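Local coordinates for prohead core protein protease (Enterobacteria phage T4, PDB 5JBL) that cleaves scaffold and other prohead proteins as a pentameric serine protease during phage capsid maturation, after activating itself by autocatalytic cleavage, at residues I36-P41 against P55-E60; P23-E28 against R161-L166; Q97-L102 against M113-I118. The protein carries 3 engineered substitutions. All blocks are in the same frame, centred on the assembly; numbering follows the deposited sequence.

Contact 1. Residues I36-P41 against P55-E60; sequences IIDGVP and PGLYIE
Ile37 and Tyr58 form the hydrogen-bonded antiparallel pair at the middle of this contact. Ile37 N reaches Tyr58 O at 2.9 Å in a nearly straight bond (169° at the hydrogen), and Tyr58 N returns to Ile37 O at 2.7 Å. The closer side-chain packing is on the face carrying Ile36, Asp38 and Leu57. With CG anti to the backbone N (chi1 175°), Leu57 brings its CD1 branch against Asp38 CB at 3.6 Å. The same methyl meets Ile36 CG2 at 3.9 Å, the two side chains running alongside each other. Helix 142-151 covers this face: its Ile150 packs on Ile36 and Ile59, and its Arg151 forms a salt bridge with Asp38.

The other face is looser. Ile37 CD1 just grazes Glu60 CB at 4.2 Å, while the Tyr58 hydroxyl is engaged with Arg134 and Glu120. Toward the exposed Gly39, Pro41 and Pro55 the pairing frays. Gly39 N still bonds to Gly56 O at 2.9 Å, but from well above the carbonyl plane, and Gly56 N, although buried, has no partner in the model. Beyond it, Val40 O is met by the CA-H of Pro55. Strand 53-65 pairs on its other flank with strand 128-135, so this is the edge of an antiparallel sheet with a helix packed across one face.

Contact 2. Residues P23-E28 against R161-L166; sequences PQLLIE and RGLGSL
Strands 24-28 and 161-164 run antiparallel with a marked twist (141° between their directions), their axes approaching to 4.6 Å, and are joined by four backbone hydrogen bonds. Gln24 and Gly164 exchange one pair, Leu26 and Gly162 the other. Leu26 N points straight at Gly162 O over 2.8 Å, whereas the return bond from Gly162 N is bent to 136°.

Leu26 carries the side-chain packing on one face. Its CD1 lies against the bare CA of Gly164 at 3.7 Å. The side chains of Leu26 and Leu166 run past each other head to tail, Leu26 CD2 meeting Leu166 CD1 at 4.0 Å. Tyr76 and Phe180 also pack on Leu26. On the other face Leu25 CD1 comes within 3.6 Å of Gly162 O, and Ile27 CG1 runs alongside Arg161 CG at 4.2 Å. Beyond this aliphatic stem the arginine bends at chi3 (-107°), and its guanidinium forms a salt bridge with Asp187.

The Ile27 side chain is about 4 Å from that of Ala104 and about 5 Å from that of Ala159, both engineered replacements of active-site residues. Leu26-Ile27-Glu28 matches the L/I-X-E cleavage motif, and Glu28, just before the inferred autolysis point, is gripped by Arg74, Tyr76, Asn70 and Asn72. The N-terminus blocks the catalytic centre, consistent here with a substrate-like strand, its leucine in largely apolar surroundings and its glutamate in polar, basic ones.

Contact 3. Residues Q97-L102 against M113-I118; sequences QALGEL and MQAAII
Gly100 O is gripped by two amides of the opposite strand. Ala116 N approaches Gly100 O in the carbonyl plane at 2.7 Å, while Ile117 N reaches the same oxygen from above that plane at 3.2 Å. Two residues thus face one, a classic beta bulge, and Gly100 N completes the pairing with Ile117 O at 2.9 Å.

Ile117 leans over the glycine: its CG1 sits between the backbone N and the carbonyl carbon (chi1 60°), which carries CD1 to 3.7 Å from Gly100 N, where no side chain intervenes. On the opposite face the Leu99 side chain crosses that of Ile118 at a slant, Leu99 CD2 meeting Ile118 CB at 3.8 Å, and Leu99 CB touches the Ala115 methyl. Trp154 of a neighbouring subunit packs on Leu99, and Lys145 of that subunit bonds to Ala115 O, so the pentamer interface reaches this strand pair.

Past the bulge the strands part, and a water bridges them, accepting from Leu102 N at 2.8 Å and donating to Gln114 O at 2.6 Å. Beside it the extended Glu101 side chain crosses Gln114, its OE1 lying 3.7 Å from Gln114 CB. The carboxylate and amide planes are turned 48° apart and look to other partners: Gln114 NE2 bonds to Asp111, while Glu101 OE2 takes Asp111 N and forms salt bridges with Arg107 and Arg161. Several donors on one carboxylate oxygen should hold the buried Glu101 in place, and they tie this strand to the loop that carries the engineered active-site position Ala104.

How the contacts relate
Contacts 2 and 3 meet directly, through the salt bridge from Arg161 NH2 to Glu101 OE2 (3.2 Å), though their centres are 19 Å apart. This bridge links the strands near both engineered catalytic positions: Ala104 follows Glu101 closely in the chain, and Ala159 precedes Arg161. Contact 2 lies at the active site; the Glu101 side chain stays about 7 Å from that of Ala104 and about 9 Å from that of Ala159. Contact 1 is away from this chemistry, its centre 30 Å from that of contact 2, across the chain's centre. It shares a sheet with contact 3, with centres 16 Å and nearest atoms about 5 Å apart.

Contact 1. Residues I36-P41 against P55-E60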
# COMPACT_ATOMS: atom_id res chain seq x y z
N ILE C 36 -9.17 -9.27 25.45
CA ILE C 36 -8.88 -8.12 24.60
C ILE C 36 -9.38 -6.90 25.35
O ILE C 36 -10.56 -6.85 25.74
CB ILE C 36 -9.56 -8.25 23.23
CG1 ILE C 36 -8.98 -9.46 22.48
CG2 ILE C 36 -9.45 -6.93 22.46
CD1 ILE C 36 -9.72 -9.80 21.22
N ILE C 37 -8.50 -5.93 25.58
CA ILE C 37 -8.79 -4.78 26.43
C ILE C 37 -8.53 -3.51 25.64
O ILE C 37 -7.39 -3.22 25.28
CB ILE C 37 -7.96 -4.80 27.73
CG1 ILE C 37 -8.17 -6.11 28.49
CG2 ILE C 37 -8.36 -3.65 28.61
CD1 ILE C 37 -7.08 -7.14 28.27
N ASP C 38 -9.59 -2.74 25.38
CA ASP C 38 -9.52 -1.55 24.55
C ASP C 38 -9.75 -0.32 25.40
O ASP C 38 -10.72 -0.24 26.15
CB ASP C 38 -10.58 -1.62 23.44
CG ASP C 38 -10.35 -0.61 22.33
OD1 ASP C 38 -9.31 0.10 22.32
OD2 ASP C 38 -11.21 -0.54 21.44
N GLY C 39 -8.85 0.66 25.27
CA GLY C 39 -9.10 2.00 25.76
C GLY C 39 -8.77 2.26 27.21
O GLY C 39 -9.18 3.30 27.74
N VAL C 40 -8.05 1.37 27.89
CA VAL C 40 -7.69 1.63 29.28
C VAL C 40 -6.64 2.73 29.32
O VAL C 40 -5.60 2.62 28.65
CB VAL C 40 -7.19 0.36 29.98
CG1 VAL C 40 -6.59 0.72 31.33
CG2 VAL C 40 -8.34 -0.60 30.18
N PRO C 41 -6.89 3.84 30.03
CA PRO C 41 -5.91 4.93 30.10
C PRO C 41 -4.80 4.58 31.09
O PRO C 41 -5.00 4.60 32.31
CB PRO C 41 -6.76 6.12 30.58
CG PRO C 41 -8.20 5.68 30.43
CD PRO C 41 -8.16 4.21 30.66
N PRO C 55 -4.29 5.82 26.24
CA PRO C 55 -5.07 4.61 26.03
C PRO C 55 -4.33 3.66 25.10
O PRO C 55 -3.41 4.04 24.38
CB PRO C 55 -6.37 5.11 25.39
CG PRO C 55 -6.31 6.61 25.47
CD PRO C 55 -4.87 6.97 25.53
N GLY C 56 -4.77 2.41 25.11
CA GLY C 56 -4.18 1.42 24.22
C GLY C 56 -5.12 0.25 24.08
O GLY C 56 -6.03 0.05 24.89
N LEU C 57 -4.89 -0.52 23.03
CA LEU C 57 -5.60 -1.76 22.78
C LEU C 57 -4.65 -2.90 23.09
O LEU C 57 -3.55 -2.96 22.52
CB LEU C 57 -6.06 -1.82 21.33
CG LEU C 57 -6.71 -3.12 20.86
CD1 LEU C 57 -7.96 -3.41 21.65
CD2 LEU C 57 -7.03 -2.95 19.38
N TYR C 58 -5.05 -3.79 23.99
CA TYR C 58 -4.17 -4.85 24.47
C TYR C 58 -4.74 -6.23 24.21
O TYR C 58 -5.94 -6.46 24.37
CB TYR C 58 -3.89 -4.70 25.97
CG TYR C 58 -2.95 -3.58 26.24
CD1 TYR C 58 -1.59 -3.83 26.33
CD2 TYR C 58 -3.39 -2.26 26.35
CE1 TYR C 58 -0.70 -2.82 26.56
CE2 TYR C 58 -2.49 -1.23 26.58
CZ TYR C 58 -1.14 -1.53 26.68
OH TYR C 58 -0.20 -0.56 26.90
N ILE C 59 -3.86 -7.16 23.85
CA ILE C 59 -4.17 -8.58 23.79
C ILE C 59 -3.44 -9.25 24.95
O ILE C 59 -2.22 -9.09 25.08
CB ILE C 59 -3.77 -9.19 22.44
CG1 ILE C 59 -4.50 -8.45 21.32
CG2 ILE C 59 -4.07 -10.69 22.42
CD1 ILE C 59 -3.95 -8.73 19.94
N GLU C 60 -4.18 -9.97 25.81
CA GLU C 60 -3.58 -10.59 26.98
C GLU C 60 -4.09 -12.01 27.17
O GLU C 60 -5.31 -12.25 27.12
CB GLU C 60 -3.85 -9.76 28.25
CG GLU C 60 -3.08 -10.23 29.47
CD GLU C 60 -3.39 -9.41 30.73
OE1 GLU C 60 -3.81 -10.02 31.74
OE2 GLU C 60 -3.23 -8.17 30.71

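Contact 2. Residues P23-E28 against R161-L166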
# COMPACT_ATOMS: atom_id res chain seq x y z
N PRO C 23 18.73 -27.65 12.83
CA PRO C 23 17.86 -26.54 13.27
C PRO C 23 17.02 -25.97 12.13
O PRO C 23 17.52 -25.70 11.04
CB PRO C 23 18.83 -25.49 13.81
CG PRO C 23 20.14 -25.82 13.23
CD PRO C 23 20.16 -27.29 12.97
N GLN C 24 15.74 -25.75 12.43
CA GLN C 24 14.78 -25.29 11.44
C GLN C 24 13.89 -24.22 12.07
O GLN C 24 13.85 -24.05 13.29
CB GLN C 24 13.95 -26.47 10.92
CG GLN C 24 13.01 -27.07 11.97
CD GLN C 24 12.14 -28.20 11.43
OE1 GLN C 24 12.54 -29.36 11.46
NE2 GLN C 24 10.95 -27.86 10.94
N LEU C 25 13.19 -23.48 11.22
CA LEU C 25 12.19 -22.55 11.70
C LEU C 25 10.99 -23.33 12.22
O LEU C 25 10.45 -24.17 11.50
CB LEU C 25 11.76 -21.60 10.57
CG LEU C 25 10.67 -20.56 10.86
CD1 LEU C 25 11.17 -19.49 11.84
CD2 LEU C 25 10.11 -19.93 9.59
N LEU C 26 10.59 -23.06 13.46
CA LEU C 26 9.45 -23.70 14.10
C LEU C 26 8.40 -22.62 14.36
O LEU C 26 8.63 -21.70 15.15
CB LEU C 26 9.88 -24.38 15.41
CG LEU C 26 10.91 -25.49 15.29
CD1 LEU C 26 11.46 -25.91 16.67
CD2 LEU C 26 10.32 -26.69 14.53
N ILE C 27 7.26 -22.73 13.67
CA ILE C 27 6.13 -21.82 13.84
C ILE C 27 5.00 -22.58 14.51
O ILE C 27 4.61 -23.65 14.04
CB ILE C 27 5.66 -21.25 12.49
CG1 ILE C 27 6.81 -20.48 11.82
CG2 ILE C 27 4.43 -20.34 12.68
CD1 ILE C 27 6.38 -19.75 10.56
N GLU C 28 4.45 -22.02 15.59
CA GLU C 28 3.38 -22.70 16.31
C GLU C 28 2.19 -21.77 16.42
O GLU C 28 2.35 -20.57 16.55
CB GLU C 28 3.83 -23.09 17.72
CG GLU C 28 5.23 -23.65 17.81
CD GLU C 28 5.40 -25.00 17.13
OE1 GLU C 28 4.39 -25.67 16.82
OE2 GLU C 28 6.56 -25.39 16.89
N ARG C 161 7.23 -17.87 16.75
CA ARG C 161 8.29 -18.28 15.83
C ARG C 161 9.57 -18.59 16.61
O ARG C 161 9.91 -17.90 17.57
CB ARG C 161 8.58 -17.20 14.78
CG ARG C 161 7.44 -16.90 13.83
CD ARG C 161 7.89 -15.94 12.75
NE ARG C 161 7.35 -14.60 12.95
CZ ARG C 161 7.85 -13.50 12.40
NH1 ARG C 161 8.93 -13.56 11.63
NH2 ARG C 161 7.26 -12.34 12.63
N GLY C 162 10.29 -19.62 16.18
CA GLY C 162 11.54 -19.91 16.86
C GLY C 162 12.41 -20.79 15.99
O GLY C 162 12.02 -21.19 14.89
N LEU C 163 13.59 -21.11 16.52
CA LEU C 163 14.56 -21.94 15.83
C LEU C 163 14.91 -23.13 16.70
O LEU C 163 15.28 -22.96 17.86
CB LEU C 163 15.84 -21.15 15.49
CG LEU C 163 15.65 -19.95 14.56
CD1 LEU C 163 16.89 -19.07 14.56
CD2 LEU C 163 15.31 -20.41 13.15
N GLY C 164 14.80 -24.33 16.14
CA GLY C 164 15.14 -25.51 16.92
C GLY C 164 15.07 -26.75 16.06
O GLY C 164 14.99 -26.69 14.84
N SER C 165 15.09 -27.90 16.74
CA SER C 165 15.02 -29.20 16.07
C SER C 165 14.06 -30.08 16.85
O SER C 165 13.69 -29.79 17.99
CB SER C 165 16.40 -29.85 15.95
OG SER C 165 17.04 -29.96 17.21
N LEU C 166 13.66 -31.19 16.23
CA LEU C 166 12.61 -32.06 16.75
C LEU C 166 13.12 -33.49 16.82
O LEU C 166 13.95 -33.91 16.03
CB LEU C 166 11.36 -32.00 15.85
CG LEU C 166 10.81 -30.59 15.59
CD1 LEU C 166 9.71 -30.63 14.53
CD2 LEU C 166 10.27 -30.02 16.90

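Contact 3. Residues Q97-L102 against M113-I118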
# COMPACT_ATOMS: atom_id res chain seq x y z
N GLN C 97 12.06 -4.45 22.09
CA GLN C 97 12.23 -4.91 20.71
C GLN C 97 11.28 -6.05 20.34
O GLN C 97 11.38 -6.59 19.23
CB GLN C 97 13.68 -5.38 20.48
CG GLN C 97 14.79 -4.35 20.59
CD GLN C 97 14.96 -3.50 19.34
OE1 GLN C 97 14.22 -3.62 18.37
NE2 GLN C 97 16.00 -2.67 19.33
N ALA C 98 10.35 -6.44 21.23
CA ALA C 98 9.58 -7.67 21.04
C ALA C 98 8.34 -7.43 20.18
O ALA C 98 7.20 -7.61 20.60
CB ALA C 98 9.22 -8.28 22.40
N LEU C 99 8.60 -7.04 18.94
CA LEU C 99 7.57 -6.82 17.94
C LEU C 99 7.01 -8.14 17.41
O LEU C 99 7.67 -9.18 17.42
CB LEU C 99 8.13 -5.99 16.78
CG LEU C 99 8.74 -4.66 17.19
CD1 LEU C 99 9.33 -3.90 16.00
CD2 LEU C 99 7.67 -3.81 17.89
N GLY C 100 5.77 -8.07 16.92
CA GLY C 100 5.20 -9.17 16.18
C GLY C 100 4.37 -8.64 15.03
O GLY C 100 4.06 -7.46 14.99
N GLU C 101 3.99 -9.54 14.12
CA GLU C 101 3.38 -9.17 12.86
C GLU C 101 1.95 -9.69 12.80
O GLU C 101 1.47 -10.40 13.68
CB GLU C 101 4.20 -9.71 11.69
CG GLU C 101 5.66 -9.25 11.72
CD GLU C 101 6.50 -9.74 10.53
OE1 GLU C 101 5.95 -9.97 9.43
OE2 GLU C 101 7.74 -9.89 10.69
N LEU C 102 1.26 -9.32 11.73
CA LEU C 102 -0.05 -9.86 11.40
C LEU C 102 0.18 -10.87 10.28
O LEU C 102 0.70 -10.50 9.23
CB LEU C 102 -1.01 -8.75 10.97
CG LEU C 102 -2.42 -9.13 10.49
CD1 LEU C 102 -3.13 -9.93 11.57
CD2 LEU C 102 -3.21 -7.86 10.19
N MET C 113 8.67 -2.90 9.55
CA MET C 113 7.67 -2.31 8.65
C MET C 113 6.36 -3.08 8.67
O MET C 113 5.33 -2.53 8.27
CB MET C 113 8.23 -2.25 7.23
CG MET C 113 8.62 -0.85 6.73
SD MET C 113 7.28 0.34 6.55
CE MET C 113 6.21 -0.57 5.45
N GLN C 114 6.38 -4.34 9.09
CA GLN C 114 5.18 -5.17 9.12
C GLN C 114 4.68 -5.45 10.53
O GLN C 114 3.71 -6.20 10.71
CB GLN C 114 5.46 -6.48 8.37
CG GLN C 114 5.74 -6.25 6.87
CD GLN C 114 5.83 -7.55 6.08
OE1 GLN C 114 4.84 -8.26 5.92
NE2 GLN C 114 7.03 -7.86 5.57
N ALA C 115 5.28 -4.80 11.51
CA ALA C 115 4.92 -5.03 12.90
C ALA C 115 3.50 -4.56 13.19
O ALA C 115 3.06 -3.50 12.71
CB ALA C 115 5.92 -4.32 13.82
N ALA C 116 2.76 -5.38 13.94
CA ALA C 116 1.42 -5.03 14.36
C ALA C 116 1.24 -4.98 15.87
O ALA C 116 0.28 -4.35 16.33
CB ALA C 116 0.39 -6.01 13.74
N ILE C 117 2.11 -5.63 16.66
CA ILE C 117 2.00 -5.66 18.11
C ILE C 117 3.38 -5.55 18.71
O ILE C 117 4.39 -5.81 18.06
CB ILE C 117 1.32 -6.95 18.64
CG1 ILE C 117 2.12 -8.19 18.24
CG2 ILE C 117 -0.07 -7.09 18.13
CD1 ILE C 117 3.03 -8.71 19.36
N ILE C 118 3.42 -5.18 19.99
CA ILE C 118 4.65 -5.25 20.76
C ILE C 118 4.33 -5.89 22.11
O ILE C 118 3.37 -5.51 22.78
CB ILE C 118 5.30 -3.86 20.92
CG1 ILE C 118 6.62 -3.99 21.69
CG2 ILE C 118 4.33 -2.84 21.59
CD1 ILE C 118 7.50 -2.75 21.63
O HOH W 1 1.93 -7.69 9.50